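Local atomic coordinates of extracellular solute-binding protein, family 1 (Bifidobacterium longum subsp. infantis ATCC 15697, PDB entry 3OMB), a protein that probably captures a sugar or oligosaccharide outside the cell and hands it to an ABC transporter, and also binds a magnesium ion. Residues P333-P337 and D338-W342; Q527-Y530 and D531-K535; K135-A138 and K139-S142; E53-A56 and N57-W60. All coordinates share one frame; numbering follows the deposited sequence.

Contact 1: residues P333-P337 and D338-W342; sequences PGVSP and DQTVW
Ser336 and Gln339 bracket a tight surface turn in the long loop between strands 324-326 and 349-350, and they exchange bonds between side chain and backbone. The backbone N of Ser336 donates to Gln339 OE1 at 3.0 Å. This bond is nearly straight, 172° at the hydrogen, and lies in the amide carbonyl plane on a lone pair of OE1. In return, Gln339 N donates to Ser336 OG at 3.1 Å, with a weak bond to Ser336 O beside it. The hydroxyl can accept because chi1 of 87° sets OG between the backbone N and the carbonyl carbon, facing forward to the backbone N of Gln339. With an alanine here, Gln339 N would probably keep that weak carbonyl bond alone on this side, and the turn would be held less firmly. One residue on, Thr340 N donates to Pro337 O at 3.1 Å. Thr340 OG1 adds a 2.8 Å bond to Ser336 O, from above the carbonyl plane, and is itself bonded to Ser331 OG. Val335 CG1 lies against the same hydroxyl, 3.6 Å from Thr340 OG1, and the buried threonine also touches Val329 and Gln451 of helix 436-452. Two overlapping type I-like turns, with Pro337 following Ser336, thus carry the reciprocal side-chain-to-backbone exchange characteristic of a capping box.

Contact 2: residues Q527-Y530 and D531-K535; sequences QKWY and DTYTK
Gln527, Tyr530 and Lys535 gather at Asp531 on one face of the C-terminal helix 519-534, while Trp529 and Tyr533 lie along another. The amide of Gln527 and the carboxylate of Asp531 cross with their planes 42° apart. Gln527 NE2 nevertheless donates to Asp531 OD1 at 2.9 Å, meeting it on the syn side. The acceptor lies in the amide plane, although NE2 lies 28° out of the carboxylate plane. The glutamine reaches forward along the helix because its chain bends at chi2 (78°) after leaving with CG anti to the backbone N. From the following turn, the extended chain of Lys535 brings NZ to the same OD1 in a weak 3.4 Å salt bridge. Gly253 O receives both Gln527 NE2 and Lys535 NZ, and Gln527 OE1 takes Val255 N, which ties this face of the helix to strand 254-257 and the loop before it.

The Tyr530 ring presents its edge to the carboxylate, with CD1 3.3 Å from Asp531 OD1, and sends OH to Val458 O. Over one face sits Thr534 CG2, 3.8 Å from the ring centroid in a CH-pi contact; its exact placing is somewhat doubtful, since Thr534 CB is modelled too close to Tyr530 O. Trp529 and Tyr533 instead run side by side, pointing the same way, with Trp529 NE1 bonded to Asp475 and Tyr533 OH to Asn470 O. Their side chains come together where Trp529 CE3 lies 3.7 Å from Tyr533 CE2.

Contact 3: residues K135-A138 and K139-S142; sequences KPDA and KKMS
Ala138 O and Ser142 share two hydrogen bonds in the short helix 136-142. The carbonyl accepts Ser142 N at 2.9 Å and Ser142 OG at 2.7 Å, and the two donors arrive from opposite faces of its plane. The hydroxyl comes in at a C=O...donor angle of 156°, 24° from the carbonyl plane, while Ser142 N is also shared weakly with Lys139 O. With chi1 at -56°, OG stands anti to its own carbonyl carbon and is turned back along the helix toward Ala138. Having given its proton there, Ser142 OG accepts Ala153 N from strand 152-155, which satisfies this buried hydroxyl both as donor and as acceptor.

Regular i to i+4 bonds fill the turn before. Met141 N, of a selenomethionine, reaches Asp137 O at 2.9 Å, and Lys140 N reaches Pro136 O at 3.2 Å. At the start, Lys135 O takes Ala138 N at 2.9 Å, while Lys139 N adds a weak, long bond of 3.5 Å. Pro136 brings no N-H needing a partner. Asp137 OD1 and Lys140 NZ remain 5.4 Å apart, so no salt bridge links them, whereas Lys135 NZ pairs with Asp428 and Glu348. Lys135 is at once the first residue beyond helix 126-134 and the N-cap of the next, and this is a helix-to-helix junction with proline in the first turn, where its missing N-H costs nothing.

Contact 4: residues E53-A56 and N57-W60; sequences EKMA and NMQW
Met58, a selenomethionine, threads its side chain between Glu53 and Met55. Its CB lies 3.6 Å from Met55 O, the carbonyl that also accepts Met58 N. From there CG passes Glu53 OE1, again at 3.6 Å, with Lys54 O equally near. The selenium atom comes next, 3.8 Å from Met55 CE in apolar contact. At the tip, Met58 CE presses close to Glu53 O at 3.1 Å, a carbonyl that accepts Lys48 NZ. The chain can run this far because it stays extended beyond CG, with chi2 at 174°, sliding past the oppositely directed Glu53.

Lys54 O to Asn57 N and Met55 O to Met58 N are consecutive i to i+3 bonds that wind the backbone into a 3-10 turn, and Met58 then stands at the N-cap of helix 59-68. This turn lies in the beta-alpha-beta crossover from strand 41-48 to the parallel neighbouring strand 71-78, at the entry to its helix. Met55, bent at chi2 and chi3, rests on Val46 and Trp74 of those two strands, while its CE also touches Trp60 CH2 at 3.6 Å.

Glu53 CG packs on Asn57 CB at 3.7 Å. Cutting Glu53 back to an alanine is likely to open a gap here, leaving Asn57 CB and Met58 CG without that neighbour. The carboxylate and the Asn57 amide are turned 66° apart, and Glu53 OE1 faces Asn57 O at 3.2 Å, two acceptors that share no hydrogen bond.

Contact 1 is a surface turn within a loop, whereas contacts 2, 3 and 4 are partly buried. Contacts 2 and 3 each lie within one helix and are close neighbours: their centres are about 15 Å apart, their nearest atoms about 5 Å, and Asn470 bonds to both helices, weakly in the case of contact 3. Contacts 1 and 4 lie on opposite sides of the chain's centre. Contacts 1 and 3 both depend on side chains bonded to backbone and place a proline early in a turn. Contact 2 adds charge and aromatic packing; contact 4, a loop-to-helix entry against strands, relies on methionine side chains, here selenomethionine, and tryptophan. None lies at the magnesium site.

Contact 1: residues P333-P337 and D338-W342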
loop_
_atom_site.group_PDB
_atom_site.type_symbol
_atom_site.label_atom_id
_atom_site.label_comp_id
_atom_site.label_asym_id
_atom_site.label_seq_id
_atom_site.Cartn_x
_atom_site.Cartn_y
_atom_site.Cartn_z
ATOM N N PRO A 333 4.328 -21.853 16.785
ATOM C CA PRO A 333 3.983 -22.860 17.770
ATOM C C PRO A 333 2.701 -22.536 18.534
ATOM O O PRO A 333 2.494 -21.407 18.973
ATOM C CB PRO A 333 5.176 -22.820 18.745
ATOM C CG PRO A 333 6.309 -22.437 17.927
ATOM C CD PRO A 333 5.739 -21.434 16.931
ATOM N N GLY A 334 1.828 -23.523 18.671
ATOM C CA GLY A 334 0.565 -23.346 19.386
ATOM C C GLY A 334 -0.533 -22.763 18.527
ATOM O O GLY A 334 -1.670 -22.615 19.002
ATOM N N VAL A 335 -0.217 -22.403 17.280
ATOM C CA VAL A 335 -1.204 -21.772 16.430
ATOM C C VAL A 335 -1.641 -22.745 15.341
ATOM O O VAL A 335 -0.821 -23.203 14.522
ATOM C CB VAL A 335 -0.711 -20.415 15.810
ATOM C CG1 VAL A 335 -1.823 -19.782 14.948
ATOM C CG2 VAL A 335 -0.292 -19.445 16.921
ATOM N N SER A 336 -2.930 -23.087 15.356
ATOM C CA SER A 336 -3.461 -24.077 14.416
ATOM C C SER A 336 -3.535 -23.502 12.990
ATOM O O SER A 336 -3.608 -22.254 12.831
ATOM C CB SER A 336 -4.835 -24.563 14.879
ATOM O OG SER A 336 -5.846 -23.710 14.396
ATOM N N PRO A 337 -3.505 -24.386 11.951
ATOM C CA PRO A 337 -3.656 -23.854 10.593
ATOM C C PRO A 337 -4.907 -22.983 10.475
ATOM O O PRO A 337 -4.831 -21.946 9.827
ATOM C CB PRO A 337 -3.786 -25.104 9.720
ATOM C CG PRO A 337 -3.063 -26.178 10.509
ATOM C CD PRO A 337 -3.375 -25.860 11.951
ATOM N N ASP A 338 -6.021 -23.399 11.103
ATOM C CA ASP A 338 -7.297 -22.636 11.114
ATOM C C ASP A 338 -7.169 -21.247 11.740
ATOM O O ASP A 338 -7.902 -20.320 11.380
ATOM C CB ASP A 338 -8.423 -23.401 11.864
ATOM C CG ASP A 338 -9.032 -24.566 11.040
ATOM O OD1 ASP A 338 -8.490 -24.907 9.958
ATOM O OD2 ASP A 338 -10.063 -25.163 11.482
ATOM N N GLN A 339 -6.267 -21.118 12.702
ATOM C CA GLN A 339 -6.029 -19.851 13.404
ATOM C C GLN A 339 -4.940 -18.996 12.741
ATOM O O GLN A 339 -4.707 -17.853 13.154
ATOM C CB GLN A 339 -5.608 -20.123 14.850
ATOM C CG GLN A 339 -6.674 -20.740 15.762
ATOM C CD GLN A 339 -6.070 -21.166 17.114
ATOM O OE1 GLN A 339 -5.001 -21.809 17.175
ATOM N NE2 GLN A 339 -6.738 -20.794 18.196
ATOM N N THR A 340 -4.259 -19.552 11.743
ATOM C CA THR A 340 -3.182 -18.837 11.069
ATOM C C THR A 340 -3.805 -17.937 9.998
ATOM O O THR A 340 -4.684 -18.378 9.235
ATOM C CB THR A 340 -2.135 -19.802 10.475
ATOM O OG1 THR A 340 -1.662 -20.665 11.512
ATOM C CG2 THR A 340 -0.929 -19.039 9.911
ATOM N N VAL A 341 -3.356 -16.687 9.955
ATOM C CA VAL A 341 -3.980 -15.688 9.099
ATOM C C VAL A 341 -2.969 -15.159 8.072
ATOM O O VAL A 341 -1.802 -15.547 8.095
ATOM C CB VAL A 341 -4.563 -14.531 9.950
ATOM C CG1 VAL A 341 -5.657 -15.063 10.906
ATOM C CG2 VAL A 341 -3.423 -13.822 10.731
ATOM N N TRP A 342 -3.406 -14.299 7.157
ATOM C CA TRP A 342 -2.467 -13.602 6.304
ATOM C C TRP A 342 -2.886 -12.124 6.214
ATOM O O TRP A 342 -4.004 -11.764 6.605
ATOM C CB TRP A 342 -2.287 -14.293 4.925
ATOM C CG TRP A 342 -1.209 -13.599 4.107
ATOM C CD1 TRP A 342 -1.395 -12.859 2.978
ATOM C CD2 TRP A 342 0.198 -13.472 4.447
ATOM N NE1 TRP A 342 -0.168 -12.308 2.552
ATOM C CE2 TRP A 342 0.808 -12.674 3.446
ATOM C CE3 TRP A 342 0.994 -13.967 5.492
ATOM C CZ2 TRP A 342 2.172 -12.365 3.462
ATOM C CZ3 TRP A 342 2.362 -13.669 5.499
ATOM C CH2 TRP A 342 2.933 -12.885 4.493
#

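Contact 2: residues Q527-Y530 and D531-K535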
loop_
_atom_site.group_PDB
_atom_site.type_symbol
_atom_site.label_atom_id
_atom_site.label_comp_id
_atom_site.label_asym_id
_atom_site.label_seq_id
_atom_site.Cartn_x
_atom_site.Cartn_y
_atom_site.Cartn_z
ATOM N N GLN A 527 -9.381 2.657 19.050
ATOM C CA GLN A 527 -10.623 1.948 19.419
ATOM C C GLN A 527 -11.860 2.812 19.188
ATOM O O GLN A 527 -12.892 2.317 18.715
ATOM C CB GLN A 527 -10.607 1.470 20.873
ATOM C CG GLN A 527 -11.879 0.638 21.310
ATOM C CD GLN A 527 -11.841 -0.828 20.810
ATOM O OE1 GLN A 527 -10.947 -1.586 21.186
ATOM N NE2 GLN A 527 -12.817 -1.224 19.970
ATOM N N LYS A 528 -11.757 4.096 19.525
ATOM C CA LYS A 528 -12.902 4.987 19.443
ATOM C C LYS A 528 -13.272 5.185 17.983
ATOM O O LYS A 528 -14.438 5.089 17.629
ATOM C CB LYS A 528 -12.598 6.343 20.095
ATOM C CG LYS A 528 -13.711 7.395 19.857
ATOM C CD LYS A 528 -13.415 8.735 20.472
ATOM C CE LYS A 528 -12.301 9.480 19.739
ATOM N NZ LYS A 528 -12.124 10.889 20.297
ATOM N N TRP A 529 -12.278 5.465 17.137
ATOM C CA TRP A 529 -12.568 5.657 15.719
ATOM C C TRP A 529 -13.026 4.373 15.019
ATOM O O TRP A 529 -13.947 4.411 14.182
ATOM C CB TRP A 529 -11.407 6.346 14.999
ATOM C CG TRP A 529 -11.334 7.753 15.467
ATOM C CD1 TRP A 529 -10.461 8.278 16.392
ATOM C CD2 TRP A 529 -12.224 8.810 15.113
ATOM N NE1 TRP A 529 -10.739 9.605 16.604
ATOM C CE2 TRP A 529 -11.821 9.958 15.843
ATOM C CE3 TRP A 529 -13.308 8.910 14.231
ATOM C CZ2 TRP A 529 -12.463 11.196 15.714
ATOM C CZ3 TRP A 529 -13.967 10.141 14.121
ATOM C CH2 TRP A 529 -13.538 11.269 14.855
ATOM N N TYR A 530 -12.398 3.252 15.381
ATOM C CA TYR A 530 -12.822 1.934 14.919
ATOM C C TYR A 530 -14.323 1.700 15.214
ATOM O O TYR A 530 -15.085 1.391 14.300
ATOM C CB TYR A 530 -11.906 0.851 15.510
ATOM C CG TYR A 530 -12.367 -0.571 15.345
ATOM C CD1 TYR A 530 -13.076 -1.204 16.348
ATOM C CD2 TYR A 530 -12.089 -1.292 14.186
ATOM C CE1 TYR A 530 -13.510 -2.526 16.197
ATOM C CE2 TYR A 530 -12.506 -2.609 14.038
ATOM C CZ TYR A 530 -13.214 -3.211 15.042
ATOM O OH TYR A 530 -13.631 -4.513 14.910
ATOM N N ASP A 531 -14.734 1.920 16.465
ATOM C CA ASP A 531 -16.131 1.798 16.883
ATOM C C ASP A 531 -17.038 2.781 16.174
ATOM O O ASP A 531 -18.128 2.417 15.767
ATOM C CB ASP A 531 -16.270 2.024 18.386
ATOM C CG ASP A 531 -15.580 0.939 19.220
ATOM O OD1 ASP A 531 -15.161 -0.113 18.669
ATOM O OD2 ASP A 531 -15.455 1.150 20.442
ATOM N N THR A 532 -16.588 4.015 16.002
ATOM C CA THR A 532 -17.402 5.028 15.317
ATOM C C THR A 532 -17.748 4.588 13.892
ATOM O O THR A 532 -18.894 4.729 13.441
ATOM C CB THR A 532 -16.659 6.388 15.279
ATOM O OG1 THR A 532 -16.649 6.953 16.599
ATOM C CG2 THR A 532 -17.283 7.394 14.240
ATOM N N TYR A 533 -16.758 4.060 13.181
ATOM C CA TYR A 533 -16.946 3.687 11.776
ATOM C C TYR A 533 -17.488 2.275 11.528
ATOM O O TYR A 533 -17.889 1.960 10.424
ATOM C CB TYR A 533 -15.640 3.893 11.014
ATOM C CG TYR A 533 -15.343 5.357 10.757
ATOM C CD1 TYR A 533 -16.255 6.149 10.068
ATOM C CD2 TYR A 533 -14.146 5.945 11.182
ATOM C CE1 TYR A 533 -15.999 7.474 9.806
ATOM C CE2 TYR A 533 -13.868 7.303 10.918
ATOM C CZ TYR A 533 -14.806 8.052 10.223
ATOM O OH TYR A 533 -14.597 9.388 9.935
ATOM N N THR A 534 -17.557 1.471 12.577
ATOM C CA THR A 534 -17.683 0.036 12.482
ATOM C C THR A 534 -18.847 -0.519 13.324
ATOM O O THR A 534 -19.531 -1.468 12.896
ATOM C CB THR A 534 -16.294 -0.545 12.873
ATOM O OG1 THR A 534 -15.559 -0.881 11.693
ATOM C CG2 THR A 534 -16.338 -1.676 13.787
ATOM N N LYS A 535 -19.088 0.100 14.489
ATOM C CA LYS A 535 -20.058 -0.385 15.499
ATOM C C LYS A 535 -21.194 0.614 15.706
ATOM O O LYS A 535 -21.513 1.388 14.798
ATOM C CB LYS A 535 -19.382 -0.655 16.860
ATOM C CG LYS A 535 -18.458 -1.871 16.903
ATOM C CD LYS A 535 -17.831 -2.081 18.291
ATOM C CE LYS A 535 -16.783 -3.215 18.225
ATOM N NZ LYS A 535 -15.892 -3.370 19.414
#

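Contact 3: residues K135-A138 and K139-S142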
loop_
_atom_site.group_PDB
_atom_site.type_symbol
_atom_site.label_atom_id
_atom_site.label_comp_id
_atom_site.label_asym_id
_atom_site.label_seq_id
_atom_site.Cartn_x
_atom_site.Cartn_y
_atom_site.Cartn_z
ATOM N N LYS A 135 -18.632 0.001 -4.637
ATOM C CA LYS A 135 -17.543 -0.182 -3.685
ATOM C C LYS A 135 -17.890 0.573 -2.404
ATOM O O LYS A 135 -17.411 1.700 -2.185
ATOM C CB LYS A 135 -16.231 0.378 -4.249
ATOM C CG LYS A 135 -15.900 0.018 -5.698
ATOM C CD LYS A 135 -15.395 -1.385 -5.807
ATOM C CE LYS A 135 -15.132 -1.776 -7.257
ATOM N NZ LYS A 135 -14.415 -3.095 -7.248
ATOM N N PRO A 136 -18.711 -0.036 -1.537
ATOM C CA PRO A 136 -19.116 0.721 -0.349
ATOM C C PRO A 136 -17.955 1.068 0.574
ATOM O O PRO A 136 -18.091 1.979 1.401
ATOM C CB PRO A 136 -20.127 -0.196 0.353
ATOM C CG PRO A 136 -20.288 -1.397 -0.523
ATOM C CD PRO A 136 -19.148 -1.439 -1.483
ATOM N N ASP A 137 -16.824 0.377 0.459
ATOM C CA ASP A 137 -15.673 0.766 1.292
ATOM C C ASP A 137 -15.033 2.102 0.848
ATOM O O ASP A 137 -14.420 2.801 1.668
ATOM C CB ASP A 137 -14.630 -0.352 1.407
ATOM C CG ASP A 137 -15.052 -1.478 2.398
ATOM O OD1 ASP A 137 -16.208 -1.484 2.922
ATOM O OD2 ASP A 137 -14.207 -2.372 2.650
ATOM N N ALA A 138 -15.188 2.447 -0.440
ATOM C CA ALA A 138 -14.752 3.739 -0.976
ATOM C C ALA A 138 -15.623 4.873 -0.493
ATOM O O ALA A 138 -15.131 5.967 -0.273
ATOM C CB ALA A 138 -14.747 3.730 -2.486
ATOM N N LYS A 139 -16.925 4.627 -0.382
ATOM C CA LYS A 139 -17.837 5.592 0.240
ATOM C C LYS A 139 -17.404 5.891 1.673
ATOM O O LYS A 139 -17.361 7.054 2.094
ATOM C CB LYS A 139 -19.263 5.057 0.238
ATOM C CG LYS A 139 -20.257 6.039 0.820
ATOM C CD LYS A 139 -21.583 5.897 0.111
ATOM C CE LYS A 139 -22.622 5.249 0.958
ATOM N NZ LYS A 139 -23.954 5.656 0.388
ATOM N N LYS A 140 -17.063 4.839 2.403
ATOM C CA LYS A 140 -16.703 4.977 3.796
ATOM C C LYS A 140 -15.369 5.685 3.951
ATOM O O LYS A 140 -15.238 6.565 4.803
ATOM C CB LYS A 140 -16.706 3.617 4.481
ATOM C CG LYS A 140 -18.094 3.075 4.795
ATOM C CD LYS A 140 -17.942 1.810 5.631
ATOM C CE LYS A 140 -18.839 0.682 5.194
ATOM N NZ LYS A 140 -20.223 1.001 5.602
HETATM N N MSE A 141 -14.397 5.326 3.111
HETATM C CA MSE A 141 -13.137 6.070 2.996
HETATM C C MSE A 141 -13.343 7.556 2.688
HETATM O O MSE A 141 -12.618 8.419 3.202
HETATM C CB MSE A 141 -12.289 5.506 1.872
HETATM C CG MSE A 141 -11.346 4.445 2.273
HETATM SE SE MSE A 141 -10.189 4.086 0.717
HETATM C CE MSE A 141 -9.552 2.362 1.341
ATOM N N SER A 142 -14.325 7.846 1.853
ATOM C CA SER A 142 -14.533 9.219 1.382
ATOM C C SER A 142 -15.361 10.105 2.297
ATOM O O SER A 142 -15.339 11.323 2.140
ATOM C CB SER A 142 -15.139 9.214 -0.011
ATOM O OG SER A 142 -14.309 8.469 -0.883
#

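Contact 4: residues E53-A56 and N57-W60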
loop_
_atom_site.group_PDB
_atom_site.type_symbol
_atom_site.label_atom_id
_atom_site.label_comp_id
_atom_site.label_asym_id
_atom_site.label_seq_id
_atom_site.Cartn_x
_atom_site.Cartn_y
_atom_site.Cartn_z
ATOM N N GLU A 53 5.334 10.711 -18.210
ATOM C CA GLU A 53 5.218 11.758 -19.210
ATOM C C GLU A 53 4.508 13.006 -18.633
ATOM O O GLU A 53 3.723 12.913 -17.674
ATOM C CB GLU A 53 4.450 11.098 -20.364
ATOM C CG GLU A 53 3.674 11.926 -21.354
ATOM C CD GLU A 53 3.388 11.121 -22.636
ATOM O OE1 GLU A 53 2.249 10.607 -22.814
ATOM O OE2 GLU A 53 4.331 10.972 -23.458
ATOM N N LYS A 54 4.806 14.175 -19.189
ATOM C CA LYS A 54 4.117 15.415 -18.787
ATOM C C LYS A 54 2.654 15.369 -19.233
ATOM O O LYS A 54 2.345 14.782 -20.280
ATOM C CB LYS A 54 4.802 16.665 -19.360
ATOM C CG LYS A 54 6.224 16.889 -18.860
ATOM C CD LYS A 54 6.737 18.299 -19.240
ATOM C CE LYS A 54 8.133 18.615 -18.635
ATOM N NZ LYS A 54 9.265 17.937 -19.371
HETATM N N MSE A 55 1.778 15.980 -18.430
HETATM C CA MSE A 55 0.333 16.060 -18.707
HETATM C C MSE A 55 0.080 16.621 -20.096
HETATM O O MSE A 55 -0.784 16.140 -20.824
HETATM C CB MSE A 55 -0.403 16.963 -17.691
HETATM C CG MSE A 55 -0.324 16.553 -16.220
HETATM SE SE MSE A 55 -0.779 14.687 -15.899
HETATM C CE MSE A 55 -2.546 14.658 -16.714
ATOM N N ALA A 56 0.854 17.632 -20.466
ATOM C CA ALA A 56 0.709 18.251 -21.779
ATOM C C ALA A 56 0.875 17.262 -22.952
ATOM O O ALA A 56 0.312 17.490 -24.010
ATOM C CB ALA A 56 1.659 19.460 -21.924
ATOM N N ASN A 57 1.617 16.169 -22.759
ATOM C CA ASN A 57 1.827 15.166 -23.830
ATOM C C ASN A 57 0.859 13.981 -23.778
ATOM O O ASN A 57 0.994 13.040 -24.564
ATOM C CB ASN A 57 3.253 14.595 -23.818
ATOM C CG ASN A 57 4.314 15.639 -24.053
ATOM O OD1 ASN A 57 5.272 15.704 -23.304
ATOM N ND2 ASN A 57 4.163 16.452 -25.095
HETATM N N MSE A 58 -0.108 14.013 -22.867
HETATM C CA MSE A 58 -1.043 12.912 -22.751
HETATM C C MSE A 58 -2.332 13.238 -23.500
HETATM O O MSE A 58 -3.017 14.221 -23.194
HETATM C CB MSE A 58 -1.325 12.594 -21.275
HETATM C CG MSE A 58 -0.105 12.116 -20.484
HETATM SE SE MSE A 58 -0.619 11.945 -18.617
HETATM C CE MSE A 58 1.042 11.385 -17.787
ATOM N N GLN A 59 -2.649 12.412 -24.492
ATOM C CA GLN A 59 -3.816 12.659 -25.328
ATOM C C GLN A 59 -5.107 12.630 -24.489
ATOM O O GLN A 59 -5.999 13.462 -24.686
ATOM C CB GLN A 59 -3.861 11.670 -26.508
ATOM C CG GLN A 59 -5.038 11.860 -27.478
ATOM C CD GLN A 59 -5.067 13.239 -28.139
ATOM O OE1 GLN A 59 -4.039 13.755 -28.573
ATOM N NE2 GLN A 59 -6.246 13.825 -28.228
ATOM N N TRP A 60 -5.206 11.699 -23.543
ATOM C CA TRP A 60 -6.432 11.615 -22.741
ATOM C C TRP A 60 -6.696 12.908 -21.960
ATOM O O TRP A 60 -7.841 13.252 -21.725
ATOM C CB TRP A 60 -6.445 10.399 -21.797
ATOM C CG TRP A 60 -5.407 10.428 -20.719
ATOM C CD1 TRP A 60 -4.180 9.817 -20.745
ATOM C CD2 TRP A 60 -5.503 11.085 -19.447
ATOM N NE1 TRP A 60 -3.505 10.071 -19.571
ATOM C CE2 TRP A 60 -4.300 10.831 -18.754
ATOM C CE3 TRP A 60 -6.491 11.864 -18.828
ATOM C CZ2 TRP A 60 -4.043 11.345 -17.478
ATOM C CZ3 TRP A 60 -6.244 12.363 -17.550
ATOM C CH2 TRP A 60 -5.015 12.109 -16.895
#